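Local structure of D-alanyl-lipoteichoic acid synthetase (Streptococcus pneumoniae, 3BMA) at residues V163-A167 with S168-L172; A146-R149 with L150-F154. The protein probably takes part in the incorporation of D-alanine into lipoteichoic acid during cell wall biogenesis, as a membrane-associated member of the DltD family. The protein carries 1 engineered substitution. All blocks are in the same frame, centred on the assembly; numbering follows the deposited sequence.

Interaction 1: V163-A167 with S168-L172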
loop_
_atom_site.group_PDB
_atom_site.type_symbol
_atom_site.label_atom_id
_atom_site.label_comp_id
_atom_site.label_asym_id
_atom_site.label_seq_id
_atom_site.Cartn_x
_atom_site.Cartn_y
_atom_site.Cartn_z
ATOM N N VAL C 163 11.635 -1.431 14.652
ATOM C CA VAL C 163 12.851 -1.320 15.461
ATOM C C VAL C 163 13.096 -2.597 16.286
ATOM O O VAL C 163 14.233 -3.078 16.360
ATOM C CB VAL C 163 12.815 -0.044 16.356
ATOM C CG1 VAL C 163 14.088 0.099 17.164
ATOM C CG2 VAL C 163 12.623 1.205 15.500
ATOM N N GLN C 164 12.031 -3.151 16.875
ATOM C CA GLN C 164 12.103 -4.419 17.623
ATOM C C GLN C 164 12.549 -5.608 16.772
ATOM O O GLN C 164 13.282 -6.471 17.259
ATOM C CB GLN C 164 10.761 -4.757 18.281
ATOM C CG GLN C 164 10.489 -4.050 19.604
ATOM C CD GLN C 164 9.089 -4.325 20.148
ATOM O OE1 GLN C 164 8.155 -4.622 19.395
ATOM N NE2 GLN C 164 8.939 -4.219 21.464
ATOM N N LYS C 165 12.090 -5.653 15.519
ATOM C CA LYS C 165 12.498 -6.686 14.553
ATOM C C LYS C 165 13.992 -6.622 14.263
ATOM O O LYS C 165 14.662 -7.651 14.208
ATOM C CB LYS C 165 11.714 -6.564 13.243
ATOM C CG LYS C 165 10.354 -7.238 13.262
ATOM C CD LYS C 165 9.789 -7.401 11.858
ATOM C CE LYS C 165 8.463 -8.153 11.882
ATOM N NZ LYS C 165 7.942 -8.458 10.516
ATOM N N LEU C 166 14.503 -5.406 14.087
ATOM C CA LEU C 166 15.929 -5.185 13.873
ATOM C C LEU C 166 16.761 -5.541 15.103
ATOM O O LEU C 166 17.843 -6.111 14.973
ATOM C CB LEU C 166 16.198 -3.739 13.452
ATOM C CG LEU C 166 15.740 -3.283 12.066
ATOM C CD1 LEU C 166 16.263 -1.887 11.798
ATOM C CD2 LEU C 166 16.220 -4.234 10.987
ATOM N N ALA C 167 16.238 -5.216 16.285
ATOM C CA ALA C 167 16.898 -5.517 17.556
ATOM C C ALA C 167 16.981 -7.019 17.843
ATOM O O ALA C 167 17.945 -7.480 18.451
ATOM C CB ALA C 167 16.191 -4.803 18.694
ATOM N N SER C 168 15.979 -7.771 17.396
ATOM C CA SER C 168 15.904 -9.211 17.649
ATOM C C SER C 168 16.493 -10.071 16.528
ATOM O O SER C 168 16.242 -11.279 16.486
ATOM C CB SER C 168 14.452 -9.623 17.908
ATOM O OG SER C 168 13.944 -8.991 19.067
ATOM N N LYS C 169 17.265 -9.445 15.634
ATOM C CA LYS C 169 17.852 -10.089 14.438
ATOM C C LYS C 169 16.826 -10.690 13.457
ATOM O O LYS C 169 17.180 -11.509 12.603
ATOM C CB LYS C 169 18.921 -11.136 14.814
ATOM C CG LYS C 169 20.286 -10.574 15.194
ATOM C CD LYS C 169 21.164 -10.321 13.969
ATOM C CE LYS C 169 22.595 -9.992 14.373
ATOM N NZ LYS C 169 23.493 -9.853 13.192
ATOM N N GLU C 170 15.566 -10.278 13.583
ATOM C CA GLU C 170 14.501 -10.747 12.704
ATOM C C GLU C 170 14.554 -10.016 11.376
ATOM O O GLU C 170 14.895 -8.829 11.318
ATOM C CB GLU C 170 13.130 -10.531 13.340
ATOM C CG GLU C 170 12.791 -11.472 14.483
ATOM C CD GLU C 170 11.457 -11.141 15.125
ATOM O OE1 GLU C 170 10.481 -10.871 14.389
ATOM O OE2 GLU C 170 11.380 -11.153 16.370
ATOM N N GLU C 171 14.219 -10.735 10.311
ATOM C CA GLU C 171 14.121 -10.148 8.985
ATOM C C GLU C 171 12.811 -9.396 8.841
ATOM O O GLU C 171 11.763 -9.865 9.292
ATOM C CB GLU C 171 14.215 -11.225 7.907
ATOM C CG GLU C 171 15.631 -11.687 7.608
ATOM C CD GLU C 171 15.740 -12.406 6.275
ATOM O OE1 GLU C 171 14.706 -12.898 5.772
ATOM O OE2 GLU C 171 16.863 -12.477 5.732
ATOM N N LEU C 172 12.880 -8.223 8.218
ATOM C CA LEU C 172 11.693 -7.437 7.913
ATOM C C LEU C 172 10.937 -8.078 6.757
ATOM O O LEU C 172 11.531 -8.753 5.911
ATOM C CB LEU C 172 12.064 -5.990 7.574
ATOM C CG LEU C 172 12.704 -5.144 8.681
ATOM C CD1 LEU C 172 13.377 -3.923 8.099
ATOM C CD2 LEU C 172 11.700 -4.735 9.736
#
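Gln164 O is gripped twice by Ser168: the backbone N lies 3.0 Å from Gln164 O, and Ser168 OG donates to the same oxygen at 3.2 Å. The two donors come from opposite faces of the carbonyl plane. The hydroxyl stands anti to the carbonyl carbon of Ser168 and beside its N (chi1 -63°), within reach of the oxygen that N already binds, and the short side chain of serine thereby supplies a second donor. Helix 160-167 then finishes in a Schellman motif. Lys169 takes up left-handed backbone angles (59/17), which reverse the chain and bring Glu170 N to within 2.8 Å of Lys165 O, the six-to-one bond. The accompanying five-to-two bond, from Lys169 N to Leu166 O, is weak at 3.4 Å.

Beyond the turn the chain runs back alongside the helix, where Lys165 and Leu172 pack against each other. Lys165 is extended beyond CG, and its methylenes serve as an apolar strip: CD meets Leu172 CD2 at 3.9 Å. Its amino group meanwhile forms a salt bridge with Asp176 of helix 174-194, so one long residue serves both apolar and charged surroundings. Glu170 crosses this lysine at about a right angle and touches its CG through OE1, but the charged atoms stay apart. The nearby carboxylate may still favour the ammonium charge electrostatically. Buried Leu166 also touches Phe133 and Leu134 of helix 127-136, while Leu172 also touches Ile180, linking the turn to the following helix. Glu171, whose CB points away from the helix, packs on Gln164 of a neighbouring subunit. Between the two leucines the closest approach is Leu166 CD2 to Leu172 CD1, 4.1 Å.

Interaction 2: A146-R149 with L150-F154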
loop_
_atom_site.group_PDB
_atom_site.type_symbol
_atom_site.label_atom_id
_atom_site.label_comp_id
_atom_site.label_asym_id
_atom_site.label_seq_id
_atom_site.Cartn_x
_atom_site.Cartn_y
_atom_site.Cartn_z
ATOM N N ALA C 146 22.173 -0.739 17.028
ATOM C CA ALA C 146 21.609 0.614 17.047
ATOM C C ALA C 146 20.112 0.619 17.342
ATOM O O ALA C 146 19.599 1.568 17.941
ATOM C CB ALA C 146 21.897 1.333 15.735
ATOM N N ALA C 147 19.423 -0.442 16.916
ATOM C CA ALA C 147 18.008 -0.634 17.225
ATOM C C ALA C 147 17.818 -0.879 18.708
ATOM O O ALA C 147 16.872 -0.369 19.308
ATOM C CB ALA C 147 17.442 -1.795 16.428
ATOM N N THR C 148 18.725 -1.673 19.281
ATOM C CA THR C 148 18.735 -1.994 20.708
ATOM C C THR C 148 18.919 -0.727 21.535
ATOM O O THR C 148 18.203 -0.513 22.511
ATOM C CB THR C 148 19.853 -3.012 21.037
ATOM O OG1 THR C 148 19.727 -4.152 20.179
ATOM C CG2 THR C 148 19.786 -3.467 22.490
ATOM N N ARG C 149 19.863 0.118 21.123
ATOM C CA ARG C 149 20.109 1.390 21.798
ATOM C C ARG C 149 18.930 2.350 21.694
ATOM O O ARG C 149 18.695 3.132 22.611
ATOM C CB ARG C 149 21.379 2.055 21.266
ATOM C CG ARG C 149 22.646 1.313 21.624
ATOM C CD ARG C 149 22.954 1.410 23.104
ATOM N NE ARG C 149 23.777 2.573 23.413
ATOM C CZ ARG C 149 23.969 3.044 24.640
ATOM N NH1 ARG C 149 23.391 2.457 25.680
ATOM N NH2 ARG C 149 24.740 4.103 24.830
ATOM N N LEU C 150 18.192 2.276 20.584
ATOM C CA LEU C 150 16.997 3.099 20.383
ATOM C C LEU C 150 15.852 2.723 21.319
ATOM O O LEU C 150 15.194 3.599 21.878
ATOM C CB LEU C 150 16.526 3.049 18.927
ATOM C CG LEU C 150 16.869 4.233 18.023
ATOM C CD1 LEU C 150 16.282 3.999 16.646
ATOM C CD2 LEU C 150 16.360 5.541 18.595
ATOM N N LEU C 151 15.636 1.422 21.498
ATOM C CA LEU C 151 14.595 0.915 22.397
ATOM C C LEU C 151 14.936 1.099 23.877
ATOM O O LEU C 151 14.046 1.083 24.724
ATOM C CB LEU C 151 14.294 -0.555 22.100
ATOM C CG LEU C 151 13.570 -0.861 20.785
ATOM C CD1 LEU C 151 13.799 -2.296 20.374
ATOM C CD2 LEU C 151 12.078 -0.559 20.873
ATOM N N GLN C 152 16.223 1.254 24.184
ATOM C CA GLN C 152 16.654 1.629 25.526
ATOM C C GLN C 152 16.336 3.101 25.773
ATOM O O GLN C 152 15.898 3.474 26.862
ATOM C CB GLN C 152 18.152 1.382 25.704
ATOM C CG GLN C 152 18.524 -0.056 26.026
ATOM C CD GLN C 152 20.017 -0.323 25.918
ATOM O OE1 GLN C 152 20.831 0.601 25.904
ATOM N NE2 GLN C 152 20.383 -1.598 25.835
ATOM N N GLN C 153 16.555 3.921 24.745
ATOM C CA GLN C 153 16.328 5.366 24.796
ATOM C C GLN C 153 14.841 5.696 24.776
ATOM O O GLN C 153 14.348 6.408 25.646
ATOM C CB GLN C 153 17.035 6.048 23.618
ATOM C CG GLN C 153 16.694 7.519 23.422
ATOM C CD GLN C 153 17.376 8.428 24.416
ATOM O OE1 GLN C 153 18.447 8.118 24.926
ATOM N NE2 GLN C 153 16.758 9.559 24.697
ATOM N N PHE C 154 14.142 5.190 23.763
ATOM C CA PHE C 154 12.701 5.372 23.640
ATOM C C PHE C 154 12.014 4.010 23.662
ATOM O O PHE C 154 11.833 3.402 22.603
ATOM C CB PHE C 154 12.338 6.057 22.322
ATOM C CG PHE C 154 13.091 7.328 22.034
ATOM C CD1 PHE C 154 13.928 7.409 20.924
ATOM C CD2 PHE C 154 12.925 8.455 22.829
ATOM C CE1 PHE C 154 14.605 8.583 20.626
ATOM C CE2 PHE C 154 13.604 9.638 22.538
ATOM C CZ PHE C 154 14.443 9.701 21.437
#
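Arg149 and Gln152, one helical turn apart, join their side chains at the C-terminal end of helix 141-153, an ordinary alpha-helix. Arg149 NH1 donates to Gln152 OE1 at 3.2 Å, nearly in line with the amide C=O bond, while the oxygen lies at the edge of the guanidinium, 17° out of its plane. The two flat groups stand almost perpendicular, 79° apart. Arginine reaches this position by folding at chi2 (-70°) and again at chi3, whereas Gln152 is extended beyond CG. The stronger partner of the guanidinium is Asp277, which forms a salt bridge with NH2, so the glutamine holds a second corner of a buried cation.

Backbone bonds run in the regular i to i+4 pattern, for example Leu151 N to Ala147 O at 3.1 Å. The last, Phe154 N to Leu150 O, is 2.7 Å, and Phe154 is the first residue to leave helical geometry.

Among the apolar contacts, the small Ala146 and the branched Leu150 meet Phe88 of helix 83-90. Phe154 is shared with a neighbouring subunit, whose Phe193 meets its ring edge-to-face. Gln153, tied through its amide to Tyr116 and Pro118, lays its CG over the centre of the Phe154 ring, 3.5 Å above the ring plane.

In the fold
From the N terminus, the chain first passes through interaction 2, at the end of helix 141-153, then crosses a short loop containing Val157, runs through helix 160-167 and ends that helix in interaction 1 before helix 174-194 begins. The two contacts are local and in series, neither nesting nor crossing, and neither closes a long loop. They nevertheless touch in space, with centres about 12 Å apart: the CB of Ala147 packs against Val163 O and Leu166 CB, and Leu151 meets Val163. Helix 141-153 thus joins helix 83-90 to helix 160-167, while Gln144 hydrogen-bonds to Ala167 O.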